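Local coordinates for intracellular protein transport protein USO1 (Saccharomyces cerevisiae S288c, PDB 6LSU) that is required for protein transport from the endoplasmic reticulum to the Golgi complex, seen here as the globular head region of a long coiled-coil homodimer, at residues D255-I260 / L311-L316; N364-R367 / H371-L374; N410-A415 / L517-D522; S609-S614 / F651-K656. All blocks are in the same frame, centred on the assembly; numbering follows the deposited sequence.

Overall arrangement
All four contacts join helices of the armadillo-repeat head region and follow one another along the chain without nesting. Interaction 1 lies between ARM 4 and ARM 5, interaction 2 at the step from ARM 6 to ARM 7. Their centres are 21 Å apart, yet the two meet: Ser315 OG lies 3.1 Å from Asn364 ND2, a probable hydrogen bond, and Val314 packs on Met365. Interaction 3 is centred 22 Å from interaction 2, with nearest atoms about 12 Å apart and no touch. Interaction 4 sits far along the head, its centre 58 Å from that of interaction 1 and 32 Å from that of interaction 3.

Interaction 1: D255-I260 / L311-L316; sequences DCLSLI and LDIVSL
Ile313 extends a single methyl, CD1, across to helix 251-264, where Leu257 and Ile260 receive it. With respect to each of these two side chains the isoleucine lies crosswise, at about a right angle; the methyl of one meets branch methyls of the others, and the side chains do not run alongside one another. The closer of the two is Ile260: its CG2 branch comes to 3.8 Å from Ile313 CD1, and its CB to 4.0 Å from the same methyl. On the other side chain, Leu257 CD2 stands 4.2 Å from Ile313 CD1. The methyl also reaches the backbone, since Leu257 O lies 3.7 Å from Ile313 CD1.

What carries CD1 so far is the shape of Ile313 itself: CG1 is anti to the carbonyl carbon (chi1 -75°) and the chain continues extended (chi2 157°), while its CB already faces the other helix. Ile260 meets it with the shorter branch, CG2, which its torsion (chi1 -60°) sets anti to the backbone N.

This is packing between successive units of an armadillo alpha-solenoid, helix 251-264 belonging to ARM 4 and helix 301-317 to ARM 5. All three touching residues are buried, and the contact between the two segments is wholly apolar apart from that one carbonyl. Helix 280-287 also packs here, with Leu283 against Ile313 and Leu286 against Leu257. Ile260 also touches Leu237 of helix 233-244, and one turn back from Leu259 the Asp255 carboxylate makes a salt bridge with Arg111.

Interaction 2: N364-R367 / H371-L374; sequences NMVR and HAQL
Gln373 can be followed from the helix outward, passing the end of helix 354-366 as it goes. CB leaves the backbone to one side of that helix, and CG is placed anti to the carbonyl carbon (chi1 -65°), which brings it to 3.5 Å from Val366 O. Beyond CG the chain runs on extended, so CD stays beside the same carbonyl oxygen, 3.9 Å from Val366 O. At the tip NE2 remains near, but its hydrogen bonds go to Met436 O and Ala433 O, while OE1 accepts one from Asn438 ND2. The amide is therefore buried with both of its polar atoms engaged, and these partners fix which way it is turned.

One residue earlier, Ala372 points its CB at the helix end. That methyl sits 3.6 Å from Val366 CA and 3.9 Å from Val366 CB, with Met365 O 3.8 Å from Ala372 CB on the backbone side. A methyl suits so close an approach of two backbones, the Val366 and Ala372 CA atoms being 4.8 Å apart. Asn369 OD1 takes a hydrogen bond from Ala372 N, and Gln329 NE2 bonds to the carbonyls of Asn364 and Arg367. Helix 354-366 stops here, Arg367 leaves helical geometry, and helix 370-376 starts almost at once: the short turn between consecutive helices of an armadillo solenoid, here where ARM 6 passes into ARM 7.

Interaction 3: N410-A415 / L517-D522; sequences NWMLYA and LFFTTD
Met412 lies against the Phe519 ring, and the two bury more surface than any other residues of this contact. The sulfur makes a Met-aromatic contact, set within the armadillo solenoid where helix 404-414 of ARM 7 meets helix 514-528. SD is 4.8 Å from the centroid of the ring and 40° off its normal, an oblique placement.

The methionine reaches there because CG is anti to the backbone N (chi1 -165°) and the chain stays extended as far as SD, bending only at the last torsion to turn the methyl aside. CG does much of the packing, 3.7 Å from Phe519 CG, while SD rests 3.8 Å from Phe519 CB. Phe519 directs its CB at the opposing helix, and its ring also approaches the backbone there, with CD2 3.4 Å from Met412 O, again obliquely. That carbonyl oxygen takes a hydrogen bond from Arg424 NH2, and the Arg424 side chain also touches that of Phe519. An alanine in place of Phe519 removes the ring that Met412 CG and SD rest on, which would probably open a gap beside Arg424 and set the thioether free to turn.

Leu413 is next in buried surface. Its CD2 branch comes across Thr520 at about a right angle and touches the hydroxyl, though OG1 spends its hydrogen bond on Lys516 O of its own helix. At the other end of the leucine, the carbonyl oxygen Leu413 O accepts a hydrogen bond from Asn513 ND2.

Interaction 4: S609-S614 / F651-K656; sequences SLLSFS and FEFITK
Phe653 and Ile654 take different chi1 settings, and both side chains come near Leu611: the phenylalanine has CG anti to the backbone N (chi1 -175°), the isoleucine has CG1 anti to the carbonyl carbon (chi1 -75°). Ile654 CD1 also lies at the edge of the Phe653 ring, in its plane, beside ring atom CD1. Leu611 points its CB at this pair and offers CD1 to both. On the isoleucine side, CD1 of Leu611 is 3.8 Å from CD1 of Ile654, the side chains crossing at a slant. On the ring side, Leu611 CG is 4.1 Å from Phe653 CE1; the leucine CD1 is modelled closer to the ring than carbons can sit, so its exact placing there is doubtful.

Behind the leucine, Ser614 OG donates a hydrogen bond of 2.7 Å to Leu611 O, arriving 16° from the carbonyl plane. Shortening Leu611 to an alanine would probably leave Ile654 CD1 and the near side of the Phe653 ring without their partner on this helix, opening a gap between the two helices.

Phe653 is also held by an edge-to-face contact with Phe645 and packs on Ile607 and Lys608. The contact joins helix 604-614 of ARM 10 to helix 647-658, while helix 622-637 adds Leu632 against Leu611, and Leu658 reaches back from helix 647-658 to Leu611 and Ser614.

Interaction 1: D255-I260 / L311-L316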
loop_
_atom_site.group_PDB
_atom_site.type_symbol
_atom_site.label_atom_id
_atom_site.label_comp_id
_atom_site.label_asym_id
_atom_site.label_seq_id
_atom_site.Cartn_x
_atom_site.Cartn_y
_atom_site.Cartn_z
ATOM N N ASP A 255 15.887 -7.694 -4.973
ATOM C CA ASP A 255 16.906 -6.600 -5.056
ATOM C C ASP A 255 16.683 -5.816 -6.361
ATOM O O ASP A 255 16.443 -4.620 -6.286
ATOM C CB ASP A 255 18.325 -7.132 -4.912
ATOM C CG ASP A 255 18.549 -8.043 -3.694
ATOM O OD1 ASP A 255 19.389 -8.938 -3.803
ATOM O OD2 ASP A 255 17.893 -7.866 -2.632
ATOM N N CYS A 256 16.646 -6.488 -7.509
ATOM C CA CYS A 256 16.449 -5.820 -8.819
ATOM C C CYS A 256 15.199 -4.959 -8.759
ATOM O O CYS A 256 15.347 -3.706 -9.019
ATOM C CB CYS A 256 16.345 -6.825 -9.952
ATOM S SG CYS A 256 17.947 -7.545 -10.357
ATOM N N LEU A 257 14.061 -5.541 -8.341
ATOM C CA LEU A 257 12.793 -4.769 -8.248
ATOM C C LEU A 257 12.967 -3.614 -7.242
ATOM O O LEU A 257 12.528 -2.500 -7.517
ATOM C CB LEU A 257 11.625 -5.706 -7.899
ATOM C CG LEU A 257 11.332 -6.789 -8.940
ATOM C CD1 LEU A 257 10.590 -7.948 -8.311
ATOM C CD2 LEU A 257 10.574 -6.207 -10.114
ATOM N N SER A 258 13.595 -3.884 -6.110
ATOM C CA SER A 258 13.766 -2.919 -4.999
ATOM C C SER A 258 14.593 -1.733 -5.517
ATOM O O SER A 258 14.303 -0.559 -5.177
ATOM C CB SER A 258 14.432 -3.580 -3.853
ATOM O OG SER A 258 13.774 -3.229 -2.662
ATOM N N LEU A 259 15.612 -2.037 -6.327
ATOM C CA LEU A 259 16.461 -0.991 -6.933
ATOM C C LEU A 259 15.637 -0.221 -7.985
ATOM O O LEU A 259 15.623 1.035 -7.938
ATOM C CB LEU A 259 17.742 -1.619 -7.509
ATOM C CG LEU A 259 18.596 -0.659 -8.320
ATOM C CD1 LEU A 259 18.970 0.551 -7.470
ATOM C CD2 LEU A 259 19.818 -1.363 -8.889
ATOM N N ILE A 260 14.900 -0.904 -8.863
ATOM C CA ILE A 260 13.993 -0.177 -9.799
ATOM C C ILE A 260 13.090 0.746 -8.987
ATOM O O ILE A 260 12.822 1.865 -9.459
ATOM C CB ILE A 260 13.176 -1.132 -10.677
ATOM C CG1 ILE A 260 14.041 -2.025 -11.539
ATOM C CG2 ILE A 260 12.210 -0.328 -11.553
ATOM C CD1 ILE A 260 13.211 -2.871 -12.534
ATOM N N LEU A 311 4.035 -4.529 -8.592
ATOM C CA LEU A 311 2.768 -3.771 -8.568
ATOM C C LEU A 311 3.031 -2.373 -8.039
ATOM O O LEU A 311 2.390 -1.436 -8.575
ATOM C CB LEU A 311 1.701 -4.507 -7.768
ATOM C CG LEU A 311 1.106 -5.728 -8.481
ATOM C CD1 LEU A 311 0.195 -6.542 -7.543
ATOM C CD2 LEU A 311 0.319 -5.325 -9.717
ATOM N N ASP A 312 3.924 -2.243 -7.058
ATOM C CA ASP A 312 4.230 -0.937 -6.393
ATOM C C ASP A 312 4.910 -0.046 -7.442
ATOM O O ASP A 312 4.591 1.137 -7.514
ATOM C CB ASP A 312 5.027 -1.095 -5.080
ATOM C CG ASP A 312 4.202 -1.641 -3.916
ATOM O OD1 ASP A 312 2.920 -1.663 -4.027
ATOM O OD2 ASP A 312 4.817 -2.052 -2.909
ATOM N N ILE A 313 5.758 -0.610 -8.296
ATOM C CA ILE A 313 6.464 0.176 -9.327
ATOM C C ILE A 313 5.399 0.752 -10.246
ATOM O O ILE A 313 5.451 1.984 -10.480
ATOM C CB ILE A 313 7.481 -0.679 -10.065
ATOM C CG1 ILE A 313 8.730 -0.934 -9.216
ATOM C CG2 ILE A 313 7.783 -0.058 -11.395
ATOM C CD1 ILE A 313 9.502 -2.198 -9.641
ATOM N N VAL A 314 4.442 -0.066 -10.736
ATOM C CA VAL A 314 3.318 0.535 -11.512
ATOM C C VAL A 314 2.698 1.704 -10.737
ATOM O O VAL A 314 2.565 2.793 -11.347
ATOM C CB VAL A 314 2.253 -0.486 -11.910
ATOM C CG1 VAL A 314 1.180 0.164 -12.739
ATOM C CG2 VAL A 314 2.854 -1.668 -12.684
ATOM N N SER A 315 2.419 1.535 -9.435
ATOM C CA SER A 315 1.718 2.555 -8.612
ATOM C C SER A 315 2.503 3.861 -8.543
ATOM O O SER A 315 1.882 4.876 -8.755
ATOM C CB SER A 315 1.397 2.093 -7.229
ATOM O OG SER A 315 0.152 1.437 -7.176
ATOM N N LEU A 316 3.805 3.809 -8.261
ATOM C CA LEU A 316 4.734 4.980 -8.240
ATOM C C LEU A 316 4.520 5.938 -9.411
ATOM O O LEU A 316 4.469 7.155 -9.157
ATOM C CB LEU A 316 6.179 4.470 -8.285
ATOM C CG LEU A 316 6.572 3.719 -7.022
ATOM C CD1 LEU A 316 8.019 3.265 -7.076
ATOM C CD2 LEU A 316 6.288 4.597 -5.810
#

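Interaction 2: N364-R367 / H371-L374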
loop_
_atom_site.group_PDB
_atom_site.type_symbol
_atom_site.label_atom_id
_atom_site.label_comp_id
_atom_site.label_asym_id
_atom_site.label_seq_id
_atom_site.Cartn_x
_atom_site.Cartn_y
_atom_site.Cartn_z
ATOM N N ASN A 364 -5.176 3.299 -8.826
ATOM C CA ASN A 364 -4.234 4.398 -9.154
ATOM C C ASN A 364 -4.142 4.621 -10.680
ATOM O O ASN A 364 -4.190 5.747 -11.136
ATOM C CB ASN A 364 -2.869 4.082 -8.598
ATOM C CG ASN A 364 -2.794 4.351 -7.118
ATOM O OD1 ASN A 364 -3.329 5.354 -6.624
ATOM N ND2 ASN A 364 -2.036 3.483 -6.459
ATOM N N MET A 365 -4.172 3.549 -11.444
ATOM C CA MET A 365 -4.150 3.600 -12.922
ATOM C C MET A 365 -5.357 4.346 -13.542
ATOM O O MET A 365 -5.166 4.937 -14.643
ATOM C CB MET A 365 -4.096 2.175 -13.476
ATOM C CG MET A 365 -2.806 1.452 -13.027
ATOM S SD MET A 365 -2.509 0.134 -14.170
ATOM C CE MET A 365 -2.587 -1.287 -13.116
ATOM N N VAL A 366 -6.548 4.344 -12.923
ATOM C CA VAL A 366 -7.793 4.833 -13.608
ATOM C C VAL A 366 -8.382 6.042 -12.899
ATOM O O VAL A 366 -9.189 6.746 -13.486
ATOM C CB VAL A 366 -8.849 3.743 -13.747
ATOM C CG1 VAL A 366 -8.292 2.504 -14.383
ATOM C CG2 VAL A 366 -9.472 3.404 -12.425
ATOM N N ARG A 367 -7.953 6.309 -11.685
ATOM C CA ARG A 367 -8.557 7.381 -10.883
ATOM C C ARG A 367 -8.600 8.680 -11.680
ATOM O O ARG A 367 -7.558 9.215 -11.978
ATOM C CB ARG A 367 -7.735 7.578 -9.611
ATOM C CG ARG A 367 -8.365 8.606 -8.663
ATOM C CD ARG A 367 -8.218 8.340 -7.176
ATOM N NE ARG A 367 -7.006 7.566 -6.946
ATOM C CZ ARG A 367 -6.954 6.359 -6.416
ATOM N NH1 ARG A 367 -8.046 5.785 -5.994
ATOM N NH2 ARG A 367 -5.811 5.715 -6.320
ATOM N N HIS A 371 -10.511 8.639 -20.007
ATOM C CA HIS A 371 -10.021 7.648 -21.001
ATOM C C HIS A 371 -9.789 6.294 -20.288
ATOM O O HIS A 371 -10.235 5.218 -20.817
ATOM C CB HIS A 371 -8.734 8.151 -21.693
ATOM C CG HIS A 371 -8.244 7.125 -22.645
ATOM N ND1 HIS A 371 -7.016 6.589 -22.598
ATOM C CD2 HIS A 371 -8.923 6.408 -23.541
ATOM C CE1 HIS A 371 -6.940 5.590 -23.443
ATOM N NE2 HIS A 371 -8.091 5.466 -24.035
ATOM N N ALA A 372 -9.110 6.320 -19.138
ATOM C CA ALA A 372 -8.914 5.110 -18.291
ATOM C C ALA A 372 -10.268 4.549 -17.817
ATOM O O ALA A 372 -10.525 3.368 -18.061
ATOM C CB ALA A 372 -7.935 5.371 -17.153
ATOM N N GLN A 373 -11.144 5.377 -17.301
ATOM C CA GLN A 373 -12.503 4.983 -16.853
ATOM C C GLN A 373 -13.370 4.454 -18.007
ATOM O O GLN A 373 -14.067 3.386 -17.838
ATOM C CB GLN A 373 -13.171 6.178 -16.188
ATOM C CG GLN A 373 -12.435 6.564 -14.910
ATOM C CD GLN A 373 -12.790 7.938 -14.419
ATOM O OE1 GLN A 373 -13.347 8.741 -15.145
ATOM N NE2 GLN A 373 -12.538 8.196 -13.150
ATOM N N LEU A 374 -13.409 5.171 -19.146
ATOM C CA LEU A 374 -14.226 4.665 -20.275
ATOM C C LEU A 374 -13.619 3.364 -20.843
ATOM O O LEU A 374 -14.363 2.503 -21.241
ATOM C CB LEU A 374 -14.390 5.778 -21.305
ATOM C CG LEU A 374 -15.327 6.886 -20.832
ATOM C CD1 LEU A 374 -15.253 8.062 -21.763
ATOM C CD2 LEU A 374 -16.753 6.396 -20.765
#

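Interaction 3: N410-A415 / L517-D522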
loop_
_atom_site.group_PDB
_atom_site.type_symbol
_atom_site.label_atom_id
_atom_site.label_comp_id
_atom_site.label_asym_id
_atom_site.label_seq_id
_atom_site.Cartn_x
_atom_site.Cartn_y
_atom_site.Cartn_z
ATOM N N ASN A 410 -19.988 -7.436 -6.995
ATOM C CA ASN A 410 -20.308 -8.748 -6.442
ATOM C C ASN A 410 -19.338 -9.040 -5.299
ATOM O O ASN A 410 -19.778 -9.521 -4.248
ATOM C CB ASN A 410 -20.245 -9.764 -7.568
ATOM C CG ASN A 410 -20.450 -11.127 -6.989
ATOM O OD1 ASN A 410 -19.483 -11.768 -6.593
ATOM N ND2 ASN A 410 -21.713 -11.451 -6.835
ATOM N N TRP A 411 -18.057 -8.812 -5.500
ATOM C CA TRP A 411 -17.025 -9.189 -4.508
ATOM C C TRP A 411 -17.204 -8.308 -3.295
ATOM O O TRP A 411 -17.264 -8.869 -2.167
ATOM C CB TRP A 411 -15.612 -9.053 -5.068
ATOM C CG TRP A 411 -15.199 -10.256 -5.838
ATOM C CD1 TRP A 411 -16.005 -11.188 -6.402
ATOM C CD2 TRP A 411 -13.859 -10.632 -6.168
ATOM N NE1 TRP A 411 -15.258 -12.128 -7.062
ATOM C CE2 TRP A 411 -13.938 -11.827 -6.899
ATOM C CE3 TRP A 411 -12.611 -10.091 -5.882
ATOM C CZ2 TRP A 411 -12.817 -12.459 -7.396
ATOM C CZ3 TRP A 411 -11.498 -10.738 -6.348
ATOM C CH2 TRP A 411 -11.601 -11.904 -7.097
ATOM N N MET A 412 -17.359 -7.007 -3.559
ATOM C CA MET A 412 -17.589 -5.999 -2.506
ATOM C C MET A 412 -18.732 -6.470 -1.585
ATOM O O MET A 412 -18.552 -6.354 -0.322
ATOM C CB MET A 412 -17.922 -4.625 -3.103
ATOM C CG MET A 412 -17.787 -3.573 -2.064
ATOM S SD MET A 412 -18.193 -1.945 -2.659
ATOM C CE MET A 412 -19.725 -2.331 -3.474
ATOM N N LEU A 413 -19.865 -6.906 -2.165
ATOM C CA LEU A 413 -21.161 -7.097 -1.437
ATOM C C LEU A 413 -21.231 -8.498 -0.832
ATOM O O LEU A 413 -21.489 -8.563 0.384
ATOM C CB LEU A 413 -22.357 -6.937 -2.386
ATOM C CG LEU A 413 -22.577 -5.543 -2.942
ATOM C CD1 LEU A 413 -23.774 -5.502 -3.853
ATOM C CD2 LEU A 413 -22.740 -4.546 -1.819
ATOM N N TYR A 414 -21.020 -9.548 -1.653
ATOM C CA TYR A 414 -21.356 -10.946 -1.307
ATOM C C TYR A 414 -20.124 -11.839 -1.128
ATOM O O TYR A 414 -20.323 -13.091 -1.045
ATOM C CB TYR A 414 -22.270 -11.580 -2.367
ATOM C CG TYR A 414 -23.494 -10.771 -2.696
ATOM C CD1 TYR A 414 -24.599 -10.725 -1.856
ATOM C CD2 TYR A 414 -23.524 -10.022 -3.870
ATOM C CE1 TYR A 414 -25.700 -9.925 -2.162
ATOM C CE2 TYR A 414 -24.617 -9.229 -4.187
ATOM C CZ TYR A 414 -25.703 -9.169 -3.324
ATOM O OH TYR A 414 -26.750 -8.351 -3.640
ATOM N N ALA A 415 -18.895 -11.294 -1.112
ATOM C CA ALA A 415 -17.683 -12.151 -1.080
ATOM C C ALA A 415 -17.122 -12.154 0.329
ATOM O O ALA A 415 -15.875 -11.968 0.478
ATOM C CB ALA A 415 -16.639 -11.710 -2.068
ATOM N N LEU A 517 -24.073 -4.172 3.673
ATOM C CA LEU A 517 -24.908 -2.957 3.768
ATOM C C LEU A 517 -23.986 -1.740 3.892
ATOM O O LEU A 517 -24.226 -0.720 3.290
ATOM C CB LEU A 517 -25.834 -3.115 4.967
ATOM C CG LEU A 517 -27.101 -2.278 4.995
ATOM C CD1 LEU A 517 -27.249 -1.707 6.382
ATOM C CD2 LEU A 517 -27.133 -1.195 3.947
ATOM N N PHE A 518 -22.900 -1.884 4.627
ATOM C CA PHE A 518 -21.942 -0.783 4.929
ATOM C C PHE A 518 -21.326 -0.236 3.629
ATOM O O PHE A 518 -21.339 0.963 3.376
ATOM C CB PHE A 518 -20.881 -1.265 5.900
ATOM C CG PHE A 518 -19.783 -0.238 6.049
ATOM C CD1 PHE A 518 -19.979 0.900 6.809
ATOM C CD2 PHE A 518 -18.637 -0.322 5.267
ATOM C CE1 PHE A 518 -18.991 1.888 6.853
ATOM C CE2 PHE A 518 -17.671 0.664 5.308
ATOM C CZ PHE A 518 -17.838 1.766 6.108
ATOM N N PHE A 519 -20.845 -1.132 2.774
ATOM C CA PHE A 519 -20.349 -0.825 1.411
ATOM C C PHE A 519 -21.433 -0.137 0.598
ATOM O O PHE A 519 -21.151 1.013 0.116
ATOM C CB PHE A 519 -19.720 -2.071 0.798
ATOM C CG PHE A 519 -18.390 -2.415 1.418
ATOM C CD1 PHE A 519 -17.449 -1.428 1.666
ATOM C CD2 PHE A 519 -18.059 -3.742 1.720
ATOM C CE1 PHE A 519 -16.233 -1.747 2.270
ATOM C CE2 PHE A 519 -16.830 -4.075 2.291
ATOM C CZ PHE A 519 -15.939 -3.073 2.593
ATOM N N THR A 520 -22.615 -0.736 0.486
ATOM C CA THR A 520 -23.774 -0.145 -0.254
ATOM C C THR A 520 -24.022 1.288 0.241
ATOM O O THR A 520 -24.018 2.251 -0.549
ATOM C CB THR A 520 -25.011 -1.040 -0.148
ATOM O OG1 THR A 520 -24.650 -2.327 -0.678
ATOM C CG2 THR A 520 -26.157 -0.563 -1.004
ATOM N N THR A 521 -24.199 1.507 1.517
ATOM C CA THR A 521 -24.508 2.881 1.946
ATOM C C THR A 521 -23.294 3.761 1.616
ATOM O O THR A 521 -23.434 4.909 1.230
ATOM C CB THR A 521 -24.959 2.889 3.408
ATOM O OG1 THR A 521 -24.067 2.061 4.175
ATOM C CG2 THR A 521 -26.365 2.369 3.513
ATOM N N ASP A 522 -22.099 3.250 1.822
ATOM C CA ASP A 522 -20.856 4.036 1.602
ATOM C C ASP A 522 -20.703 4.420 0.117
ATOM O O ASP A 522 -20.388 5.549 -0.192
ATOM C CB ASP A 522 -19.624 3.262 2.048
ATOM C CG ASP A 522 -18.331 4.047 1.824
ATOM O OD1 ASP A 522 -18.133 5.050 2.545
ATOM O OD2 ASP A 522 -17.583 3.706 0.874
#

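Interaction 4: S609-S614 / F651-K656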
loop_
_atom_site.group_PDB
_atom_site.type_symbol
_atom_site.label_atom_id
_atom_site.label_comp_id
_atom_site.label_asym_id
_atom_site.label_seq_id
_atom_site.Cartn_x
_atom_site.Cartn_y
_atom_site.Cartn_z
ATOM N N SER A 609 -42.266 5.519 15.764
ATOM C CA SER A 609 -41.247 4.447 16.056
ATOM C C SER A 609 -39.877 5.032 16.444
ATOM O O SER A 609 -39.247 4.591 17.441
ATOM C CB SER A 609 -41.098 3.576 14.883
ATOM O OG SER A 609 -42.302 2.861 14.656
ATOM N N LEU A 610 -39.363 5.991 15.689
ATOM C CA LEU A 610 -38.013 6.515 15.989
ATOM C C LEU A 610 -38.036 7.231 17.342
ATOM O O LEU A 610 -37.161 6.937 18.183
ATOM C CB LEU A 610 -37.544 7.405 14.838
ATOM C CG LEU A 610 -37.407 6.697 13.489
ATOM C CD1 LEU A 610 -36.985 7.678 12.434
ATOM C CD2 LEU A 610 -36.445 5.529 13.545
ATOM N N LEU A 611 -39.021 8.098 17.575
ATOM C CA LEU A 611 -39.197 8.770 18.889
ATOM C C LEU A 611 -39.354 7.726 20.003
ATOM O O LEU A 611 -38.657 7.822 21.034
ATOM C CB LEU A 611 -40.403 9.690 18.808
ATOM C CG LEU A 611 -40.067 11.136 18.475
ATOM C CD1 LEU A 611 -41.345 11.927 18.349
ATOM C CD2 LEU A 611 -39.167 11.747 19.537
ATOM N N SER A 612 -40.209 6.733 19.817
ATOM C CA SER A 612 -40.379 5.660 20.825
ATOM C C SER A 612 -38.999 5.043 21.093
ATOM O O SER A 612 -38.609 4.877 22.288
ATOM C CB SER A 612 -41.389 4.622 20.387
ATOM O OG SER A 612 -42.624 5.222 19.986
ATOM N N PHE A 613 -38.289 4.675 20.030
ATOM C CA PHE A 613 -37.004 3.941 20.158
ATOM C C PHE A 613 -36.032 4.804 20.965
ATOM O O PHE A 613 -35.419 4.262 21.877
ATOM C CB PHE A 613 -36.407 3.529 18.804
ATOM C CG PHE A 613 -35.136 2.745 19.008
ATOM C CD1 PHE A 613 -33.962 3.397 19.352
ATOM C CD2 PHE A 613 -35.123 1.360 18.947
ATOM C CE1 PHE A 613 -32.807 2.682 19.638
ATOM C CE2 PHE A 613 -33.957 0.652 19.219
ATOM C CZ PHE A 613 -32.815 1.319 19.586
ATOM N N SER A 614 -35.927 6.095 20.658
ATOM C CA SER A 614 -35.000 7.040 21.335
ATOM C C SER A 614 -35.080 6.940 22.866
ATOM O O SER A 614 -34.109 7.350 23.510
ATOM C CB SER A 614 -35.252 8.449 20.882
ATOM O OG SER A 614 -36.319 9.025 21.608
ATOM N N PHE A 651 -41.825 20.380 14.645
ATOM C CA PHE A 651 -41.037 21.072 15.697
ATOM C C PHE A 651 -41.623 20.814 17.081
ATOM O O PHE A 651 -40.834 20.444 17.982
ATOM C CB PHE A 651 -40.989 22.588 15.492
ATOM C CG PHE A 651 -40.238 23.283 16.600
ATOM C CD1 PHE A 651 -38.864 23.159 16.697
ATOM C CD2 PHE A 651 -40.897 24.045 17.553
ATOM C CE1 PHE A 651 -38.159 23.787 17.717
ATOM C CE2 PHE A 651 -40.195 24.673 18.574
ATOM C CZ PHE A 651 -38.827 24.546 18.657
ATOM N N GLU A 652 -42.938 21.051 17.244
ATOM C CA GLU A 652 -43.673 20.859 18.534
ATOM C C GLU A 652 -43.566 19.375 18.904
ATOM O O GLU A 652 -43.223 19.052 20.044
ATOM C CB GLU A 652 -45.149 21.292 18.442
ATOM C CG GLU A 652 -45.380 22.781 18.190
ATOM C CD GLU A 652 -45.159 23.757 19.344
ATOM O OE1 GLU A 652 -44.958 23.317 20.490
ATOM O OE2 GLU A 652 -45.182 24.978 19.093
ATOM N N PHE A 653 -43.795 18.518 17.919
ATOM C CA PHE A 653 -43.826 17.046 18.078
ATOM C C PHE A 653 -42.484 16.530 18.604
ATOM O O PHE A 653 -42.486 15.609 19.434
ATOM C CB PHE A 653 -44.158 16.437 16.723
ATOM C CG PHE A 653 -44.338 14.949 16.740
ATOM C CD1 PHE A 653 -43.244 14.109 16.695
ATOM C CD2 PHE A 653 -45.603 14.392 16.761
ATOM C CE1 PHE A 653 -43.415 12.739 16.664
ATOM C CE2 PHE A 653 -45.770 13.020 16.729
ATOM C CZ PHE A 653 -44.674 12.197 16.686
ATOM N N ILE A 654 -41.372 17.076 18.096
ATOM C CA ILE A 654 -39.977 16.705 18.497
ATOM C C ILE A 654 -39.626 17.365 19.839
ATOM O O ILE A 654 -39.139 16.664 20.737
ATOM C CB ILE A 654 -38.973 17.075 17.376
ATOM C CG1 ILE A 654 -39.026 16.112 16.180
ATOM C CG2 ILE A 654 -37.569 17.192 17.919
ATOM C CD1 ILE A 654 -39.463 14.691 16.517
ATOM N N THR A 655 -39.845 18.671 19.981
ATOM C CA THR A 655 -39.433 19.451 21.177
ATOM C C THR A 655 -40.217 19.028 22.418
ATOM O O THR A 655 -39.578 18.859 23.463
ATOM C CB THR A 655 -39.674 20.950 20.986
ATOM O OG1 THR A 655 -40.952 21.034 20.349
ATOM C CG2 THR A 655 -38.614 21.628 20.148
ATOM N N LYS A 656 -41.549 18.915 22.324
ATOM C CA LYS A 656 -42.395 18.508 23.477
ATOM C C LYS A 656 -41.926 17.124 23.968
ATOM O O LYS A 656 -41.668 17.003 25.180
ATOM C CB LYS A 656 -43.891 18.561 23.128
ATOM C CG LYS A 656 -44.486 19.966 23.089
ATOM C CD LYS A 656 -45.955 20.004 22.676
ATOM C CE LYS A 656 -46.483 21.397 22.391
ATOM N NZ LYS A 656 -46.499 22.257 23.601
#